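Local atomic coordinates of probable aminotransferase (Pseudomonas aeruginosa, PDB entry 5YKR), a protein that is a probable aminotransferase of the class-III family, a group of pyridoxal-phosphate-dependent enzymes, and carries its cofactor covalently attached. Residues G44-L47 against H48-Q52; N192-H196 against A197-R201; P435-A439 against E440-L444. One frame throughout, in Å; residues are numbered along the deposited sequence.

Contact 1: G44-L47 against H48-Q52; sequences GAPL and HWMQQ
Leu-47 lays its CD1 methyl over one face of the Trp-49 indole, 4.0 Å from the centroid of the five-membered ring and only 10° off the ring normal, a clean CH-pi contact. With CG anti to the backbone N (chi1 169°), the leucine branches lie along that face, CD2 reaching Trp-49 CE3 at 4.0 Å. The His-48 ring is set against the same indole differently: Trp-49 CD1 sits over a face of the imidazole, whereas His-48 CD2 lies at the edge of the indole.

Met-50 meets Ala-45, Pro-46 and Leu-47 in turn. Its extended chain passes Ala-45, with the two CB atoms 3.8 Å apart, then crosses Pro-46 at about a right angle, SD standing 4.1 Å from Pro-46 CD, and ends with CE near Leu-47 CB. Met-50 N donates to Leu-47 O (2.9 Å, 158° at the hydrogen).

Most of the polar ends look to the second subunit: His-48 NE2 and Trp-49 NE1 bond to the carbonyls of its His-322 and Phe-325, and Gln-51 OE1 to its Phe-314 N, while Gln-51 NE2 bonds Tyr-34 OH of the same chain. This is a short 3-10 helix, residues 48-52, whose first i to i+3 bond comes from Met-50 N, buried at the dimer interface.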
loop_
_atom_site.group_PDB
_atom_site.type_symbol
_atom_site.label_atom_id
_atom_site.label_comp_id
_atom_site.label_asym_id
_atom_site.label_seq_id
_atom_site.Cartn_x
_atom_site.Cartn_y
_atom_site.Cartn_z
ATOM N N GLY A 44 -11.525 -12.787 11.540
ATOM C CA GLY A 44 -12.968 -12.705 11.353
ATOM C C GLY A 44 -13.494 -11.622 10.437
ATOM O O GLY A 44 -14.688 -11.409 10.358
ATOM N N ALA A 45 -12.574 -10.959 9.764
ATOM C CA ALA A 45 -12.851 -9.910 8.811
ATOM C C ALA A 45 -11.557 -9.751 7.953
ATOM O O ALA A 45 -10.505 -10.180 8.390
ATOM C CB ALA A 45 -13.284 -8.601 9.495
ATOM N N PRO A 46 -11.642 -9.047 6.822
ATOM C CA PRO A 46 -10.440 -8.949 5.959
ATOM C C PRO A 46 -9.245 -8.246 6.628
ATOM O O PRO A 46 -8.111 -8.503 6.253
ATOM C CB PRO A 46 -10.959 -8.190 4.749
ATOM C CG PRO A 46 -12.398 -8.529 4.639
ATOM C CD PRO A 46 -12.875 -8.671 6.086
ATOM N N LEU A 47 -9.534 -7.300 7.535
ATOM C CA LEU A 47 -8.535 -6.480 8.244
ATOM C C LEU A 47 -8.744 -6.705 9.726
ATOM O O LEU A 47 -9.879 -6.557 10.215
ATOM C CB LEU A 47 -8.741 -5.004 7.868
ATOM C CG LEU A 47 -7.953 -3.985 8.735
ATOM C CD1 LEU A 47 -6.451 -4.129 8.625
ATOM C CD2 LEU A 47 -8.371 -2.542 8.370
ATOM N N HIS A 48 -7.666 -7.001 10.455
ATOM C CA HIS A 48 -7.798 -7.354 11.879
ATOM C C HIS A 48 -8.340 -6.176 12.714
ATOM O O HIS A 48 -9.001 -6.401 13.735
ATOM C CB HIS A 48 -6.514 -7.922 12.484
ATOM C CG HIS A 48 -5.384 -6.967 12.563
ATOM N ND1 HIS A 48 -4.707 -6.478 11.458
ATOM C CD2 HIS A 48 -4.779 -6.418 13.659
ATOM C CE1 HIS A 48 -3.730 -5.691 11.874
ATOM N NE2 HIS A 48 -3.749 -5.627 13.200
ATOM N N TRP A 49 -8.084 -4.939 12.262
ATOM C CA TRP A 49 -8.644 -3.777 12.962
ATOM C C TRP A 49 -10.159 -3.822 13.055
ATOM O O TRP A 49 -10.744 -3.243 14.012
ATOM C CB TRP A 49 -8.233 -2.459 12.330
ATOM C CG TRP A 49 -6.785 -2.224 12.090
ATOM C CD1 TRP A 49 -5.731 -3.001 12.419
ATOM C CD2 TRP A 49 -6.258 -1.068 11.472
ATOM N NE1 TRP A 49 -4.551 -2.387 12.037
ATOM C CE2 TRP A 49 -4.859 -1.201 11.432
ATOM C CE3 TRP A 49 -6.843 0.088 10.909
ATOM C CZ2 TRP A 49 -4.041 -0.223 10.873
ATOM C CZ3 TRP A 49 -6.028 1.059 10.406
ATOM C CH2 TRP A 49 -4.660 0.906 10.379
ATOM N N MET A 50 -10.806 -4.520 12.121
ATOM C CA MET A 50 -12.279 -4.498 12.088
ATOM C C MET A 50 -12.885 -5.261 13.278
ATOM O O MET A 50 -14.036 -5.069 13.639
ATOM C CB MET A 50 -12.774 -5.070 10.759
ATOM C CG MET A 50 -12.439 -4.206 9.581
ATOM S SD MET A 50 -12.839 -5.006 8.026
ATOM C CE MET A 50 -12.474 -3.732 6.863
ATOM N N GLN A 51 -12.087 -6.126 13.901
ATOM C CA GLN A 51 -12.506 -6.826 15.119
ATOM C C GLN A 51 -12.646 -5.873 16.341
ATOM O O GLN A 51 -13.188 -6.244 17.373
ATOM C CB GLN A 51 -11.508 -7.963 15.404
ATOM C CG GLN A 51 -12.039 -9.182 16.020
ATOM C CD GLN A 51 -10.926 -10.206 16.234
ATOM O OE1 GLN A 51 -9.798 -9.874 16.636
ATOM N NE2 GLN A 51 -11.277 -11.462 16.025
ATOM N N GLN A 52 -12.172 -4.638 16.197
ATOM C CA GLN A 52 -12.044 -3.719 17.299
ATOM C C GLN A 52 -13.184 -2.721 17.402
ATOM O O GLN A 52 -13.154 -1.865 18.297
ATOM C CB GLN A 52 -10.675 -2.965 17.268
ATOM C CG GLN A 52 -9.550 -3.977 17.261
ATOM C CD GLN A 52 -8.176 -3.399 17.291
ATOM O OE1 GLN A 52 -7.971 -2.291 17.732
ATOM N NE2 GLN A 52 -7.201 -4.206 16.816
#

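Contact 2: N192-H196 against A197-R201; sequences NGVRH and ATTTR
Arg-195 O and His-196 O each gather donors from the threonines that follow, and this makes the tight half of the contact. Thr-198 N reaches Arg-195 O at 2.9 Å (157° at the hydrogen), from above the carbonyl plane, and Thr-198 OG1 lies 2.9 Å from the same Arg-195 O. The chi1 of 76° puts that hydroxyl between the backbone N and the carbonyl carbon, turned back over the chain.

His-196 O is shared by two amides from different directions. Thr-200 N approaches at 2.9 Å, nearly along the C=O axis, while Thr-199 N stands high above the carbonyl plane at 3.1 Å. The Thr-199 and Thr-200 hydroxyls lie 2.8 Å apart, OG1 to OG1.

Round the histidine the packing is close, but no polar atom bonds the ring across the contact. Val-194 CG1 sits over the centre of one ring face, 3.8 Å above the plane, and also meets Thr-199 OG1 at 3.9 Å, the valine and threonine side chains crossing at about a right angle. Thr-200 OG1 stays at the ring edge; His-196 ND1, though buried, has no polar partner.

The solvent side is looser. Arg-195 bends at chi3 and swings its guanidinium over Thr-198, whose CG2 lies under one face, 3.4 Å from Arg-195 NH1; Ala-197 CB approaches obliquely. Across these segments the guanidinium meets only methyl groups.

Beyond the turn, Thr-200 OG1 bonds to Glu-172 O, and Thr-199 and Arg-201 pair with strand 158-162. The stretch thus leads into strand 200-203, an outermost strand, within this chain, of the mixed sheet, with His-196 and Thr-200 against strands 175-177 and 183-185 and Gly-193 of the second subunit packed on Thr-198 and Thr-199.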
loop_
_atom_site.group_PDB
_atom_site.type_symbol
_atom_site.label_atom_id
_atom_site.label_comp_id
_atom_site.label_asym_id
_atom_site.label_seq_id
_atom_site.Cartn_x
_atom_site.Cartn_y
_atom_site.Cartn_z
ATOM N N ASN A 192 10.335 -6.070 15.586
ATOM C CA ASN A 192 10.347 -6.573 14.218
ATOM C C ASN A 192 11.763 -6.614 13.632
ATOM O O ASN A 192 11.985 -6.316 12.458
ATOM C CB ASN A 192 9.387 -5.758 13.323
ATOM C CG ASN A 192 9.117 -6.443 12.005
ATOM O OD1 ASN A 192 9.106 -7.681 11.954
ATOM N ND2 ASN A 192 8.871 -5.666 10.951
ATOM N N GLY A 193 12.734 -7.001 14.464
ATOM C CA GLY A 193 14.125 -7.039 14.028
ATOM C C GLY A 193 14.837 -5.675 13.958
ATOM O O GLY A 193 16.040 -5.645 13.624
ATOM N N VAL A 194 14.147 -4.578 14.298
ATOM C CA VAL A 194 14.714 -3.211 14.283
ATOM C C VAL A 194 15.310 -2.990 15.688
ATOM O O VAL A 194 14.669 -3.336 16.672
ATOM C CB VAL A 194 13.606 -2.135 14.050
ATOM C CG1 VAL A 194 14.183 -0.713 14.100
ATOM C CG2 VAL A 194 12.829 -2.370 12.746
ATOM N N ARG A 195 16.527 -2.428 15.781
ATOM C CA ARG A 195 17.025 -1.840 17.016
ATOM C C ARG A 195 16.789 -0.330 16.882
ATOM O O ARG A 195 17.537 0.360 16.190
ATOM C CB ARG A 195 18.521 -2.144 17.226
ATOM C CG ARG A 195 18.784 -3.303 18.194
ATOM C CD ARG A 195 20.220 -3.296 18.785
ATOM N NE ARG A 195 20.685 -2.001 19.348
ATOM C CZ ARG A 195 21.725 -1.275 18.909
ATOM N NH1 ARG A 195 22.495 -1.687 17.893
ATOM N NH2 ARG A 195 22.015 -0.124 19.514
ATOM N N HIS A 196 15.764 0.184 17.567
ATOM C CA HIS A 196 15.336 1.552 17.280
ATOM C C HIS A 196 16.371 2.605 17.699
ATOM O O HIS A 196 16.371 3.706 17.152
ATOM C CB HIS A 196 14.018 1.890 17.942
ATOM C CG HIS A 196 12.853 1.174 17.362
ATOM N ND1 HIS A 196 12.071 1.665 16.315
ATOM C CD2 HIS A 196 12.282 0.006 17.737
ATOM C CE1 HIS A 196 11.125 0.778 16.057
ATOM N NE2 HIS A 196 11.227 -0.224 16.903
ATOM N N ALA A 197 17.280 2.283 18.614
ATOM C CA ALA A 197 18.346 3.232 18.900
ATOM C C ALA A 197 19.194 3.583 17.660
ATOM O O ALA A 197 19.825 4.647 17.621
ATOM C CB ALA A 197 19.242 2.680 20.005
ATOM N N THR A 198 19.218 2.708 16.660
ATOM C CA THR A 198 19.970 2.961 15.451
ATOM C C THR A 198 19.206 3.742 14.386
ATOM O O THR A 198 19.810 4.280 13.472
ATOM C CB THR A 198 20.512 1.657 14.825
ATOM O OG1 THR A 198 19.464 0.959 14.158
ATOM C CG2 THR A 198 21.175 0.751 15.888
ATOM N N THR A 199 17.867 3.790 14.493
ATOM C CA THR A 199 17.020 4.423 13.481
ATOM C C THR A 199 16.286 5.675 13.912
ATOM O O THR A 199 15.841 6.440 13.052
ATOM C CB THR A 199 15.933 3.443 12.990
ATOM O OG1 THR A 199 15.130 3.021 14.078
ATOM C CG2 THR A 199 16.570 2.194 12.391
ATOM N N THR A 200 16.120 5.888 15.215
ATOM C CA THR A 200 15.123 6.802 15.712
ATOM C C THR A 200 15.615 7.590 16.920
ATOM O O THR A 200 16.292 7.033 17.793
ATOM C CB THR A 200 13.847 6.011 16.112
ATOM O OG1 THR A 200 13.503 5.082 15.078
ATOM C CG2 THR A 200 12.688 6.895 16.488
ATOM N N ARG A 201 15.248 8.883 16.944
ATOM C CA ARG A 201 15.347 9.714 18.142
ATOM C C ARG A 201 13.929 10.150 18.497
ATOM O O ARG A 201 13.172 10.611 17.643
ATOM C CB ARG A 201 16.310 10.870 17.998
ATOM C CG ARG A 201 17.760 10.437 17.825
ATOM C CD ARG A 201 18.706 11.651 17.738
ATOM N NE ARG A 201 20.110 11.254 17.567
ATOM C CZ ARG A 201 20.862 10.772 18.551
ATOM N NH1 ARG A 201 20.393 10.680 19.811
ATOM N NH2 ARG A 201 22.086 10.408 18.305
#

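Contact 3: P435-A439 against E440-L444; sequences PATRA and EDVEL
Arg-438, Ala-439 and Asp-441 bury the most surface here, and the arginine and aspartate grip each other at both backbone and side chain. Arg-438 N donates to Asp-441 OD2 (2.8 Å), meeting the oxygen from above the carboxylate plane. In return, Asp-441 N reaches Arg-438 O at 2.9 Å.

The arginine chain then bends at chi3 (-51°), bringing its guanidinium back to the same carboxylate. Arg-438 NH2 donates to the syn lone pair of Asp-441 OD1 at 2.8 Å, with the oxygen close to the guanidinium plane, although the two flat groups are turned 46° apart; the bonds from Arg-438 NE to both oxygens are weak. Glu-440 comes from a different direction. Its carboxylate stacks over a guanidinium face, the planes 13° apart, and OE2 lies 3.7 Å from Arg-438 NH1: a long salt bridge of charges alone, with no N-H aimed at it.

Ala-439 contributes mainly through its backbone, O accepting from Glu-443 N (3.0 Å) in a regular i to i+4 helix bond. Alongside, Thr-437 CG2 packs on Asp-441 CB and Val-442 CG2, while Val-442 leans on helix 349-372.

Arg-438 is the N-cap of helix 439-456, and Asp-441, three residues on, returns its side chain to the N-cap amide. A water donates to both Ala-436 O and Asp-441 OD2, tying the preceding loop to the same oxygen. Two carboxylates at the start of the helix probably interact favourably with its dipole, and the arginine between them should offset their mutual repulsion.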
loop_
_atom_site.group_PDB
_atom_site.type_symbol
_atom_site.label_atom_id
_atom_site.label_comp_id
_atom_site.label_asym_id
_atom_site.label_seq_id
_atom_site.Cartn_x
_atom_site.Cartn_y
_atom_site.Cartn_z
ATOM N N PRO A 435 -19.663 16.726 3.667
ATOM C CA PRO A 435 -20.682 17.601 3.040
ATOM C C PRO A 435 -22.113 17.102 3.164
ATOM O O PRO A 435 -23.030 17.927 3.160
ATOM C CB PRO A 435 -20.234 17.645 1.577
ATOM C CG PRO A 435 -18.781 17.472 1.649
ATOM C CD PRO A 435 -18.563 16.451 2.739
ATOM N N ALA A 436 -22.292 15.769 3.317
ATOM C CA ALA A 436 -23.617 15.163 3.457
ATOM C C ALA A 436 -24.158 15.149 4.919
ATOM O O ALA A 436 -25.340 14.840 5.138
ATOM C CB ALA A 436 -23.619 13.765 2.903
ATOM N N THR A 437 -23.315 15.481 5.900
ATOM C CA THR A 437 -23.783 15.549 7.292
ATOM C C THR A 437 -24.846 16.650 7.429
ATOM O O THR A 437 -24.740 17.717 6.784
ATOM C CB THR A 437 -22.622 15.797 8.268
ATOM O OG1 THR A 437 -21.541 14.883 7.932
ATOM C CG2 THR A 437 -23.085 15.653 9.728
ATOM N N ARG A 438 -25.899 16.359 8.177
ATOM C CA ARG A 438 -26.973 17.326 8.385
ATOM C C ARG A 438 -27.028 17.734 9.853
ATOM O O ARG A 438 -26.578 16.992 10.738
ATOM C CB ARG A 438 -28.311 16.667 8.007
ATOM C CG ARG A 438 -28.445 16.232 6.552
ATOM C CD ARG A 438 -29.611 15.257 6.352
ATOM N NE ARG A 438 -29.556 14.122 7.309
ATOM C CZ ARG A 438 -30.440 13.121 7.416
ATOM N NH1 ARG A 438 -31.502 13.049 6.608
ATOM N NH2 ARG A 438 -30.234 12.158 8.325
ATOM N N ALA A 439 -27.607 18.900 10.114
ATOM C CA ALA A 439 -27.748 19.384 11.490
ATOM C C ALA A 439 -28.456 18.369 12.388
ATOM O O ALA A 439 -28.047 18.144 13.530
ATOM C CB ALA A 439 -28.502 20.699 11.486
ATOM N N GLU A 440 -29.481 17.707 11.872
ATOM C CA GLU A 440 -30.170 16.668 12.642
ATOM C C GLU A 440 -29.277 15.518 13.079
ATOM O O GLU A 440 -29.515 14.882 14.115
ATOM C CB GLU A 440 -31.451 16.143 11.931
ATOM C CG GLU A 440 -31.226 15.384 10.644
ATOM C CD GLU A 440 -32.502 15.113 9.855
ATOM O OE1 GLU A 440 -33.287 14.230 10.293
ATOM O OE2 GLU A 440 -32.700 15.767 8.797
ATOM N N ASP A 441 -28.270 15.220 12.258
ATOM C CA ASP A 441 -27.363 14.122 12.562
ATOM C C ASP A 441 -26.472 14.504 13.745
ATOM O O ASP A 441 -26.217 13.693 14.645
ATOM C CB ASP A 441 -26.448 13.865 11.365
ATOM C CG ASP A 441 -27.173 13.470 10.107
ATOM O OD1 ASP A 441 -28.299 12.924 10.184
ATOM O OD2 ASP A 441 -26.580 13.734 9.008
ATOM N N VAL A 442 -26.026 15.745 13.747
ATOM C CA VAL A 442 -25.262 16.278 14.871
ATOM C C VAL A 442 -26.120 16.297 16.148
ATOM O O VAL A 442 -25.638 15.915 17.234
ATOM C CB VAL A 442 -24.714 17.665 14.541
ATOM C CG1 VAL A 442 -24.087 18.297 15.765
ATOM C CG2 VAL A 442 -23.720 17.585 13.409
ATOM N N GLU A 443 -27.377 16.713 16.025
ATOM C CA GLU A 443 -28.263 16.721 17.182
ATOM C C GLU A 443 -28.463 15.317 17.743
ATOM O O GLU A 443 -28.521 15.132 18.981
ATOM C CB GLU A 443 -29.610 17.403 16.799
ATOM C CG GLU A 443 -29.444 18.888 16.505
ATOM C CD GLU A 443 -30.529 19.545 15.596
ATOM O OE1 GLU A 443 -31.629 18.962 15.327
ATOM O OE2 GLU A 443 -30.274 20.696 15.138
ATOM N N LEU A 444 -28.571 14.327 16.870
ATOM C CA LEU A 444 -28.718 12.941 17.337
ATOM C C LEU A 444 -27.466 12.508 18.094
ATOM O O LEU A 444 -27.546 11.961 19.211
ATOM C CB LEU A 444 -29.015 11.993 16.183
ATOM C CG LEU A 444 -29.143 10.497 16.523
ATOM C CD1 LEU A 444 -30.310 10.251 17.494
ATOM C CD2 LEU A 444 -29.330 9.675 15.279
HETATM O O HOH W 1 -27.182 12.840 6.476
#

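In the fold
The three contacts follow one another along the chain, each closing before the next opens. Contact 1 lies in the loop between helix 28-37 and strand 61-65, contact 2 at the entry to strand 200-203 of the seven-stranded sheet, and contact 3 at the start of helix 439-456, the last helix. None touches another: the centres of contacts 1 and 2 are about 28 Å apart, as are those of 1 and 3, while the centres of contacts 2 and 3 stand about 45 Å apart on opposite sides of the chain's centre. Contacts 1 and 2 both meet the second subunit, so they help form the dimer, whereas contact 3 belongs to one chain alone, against helix 349-372.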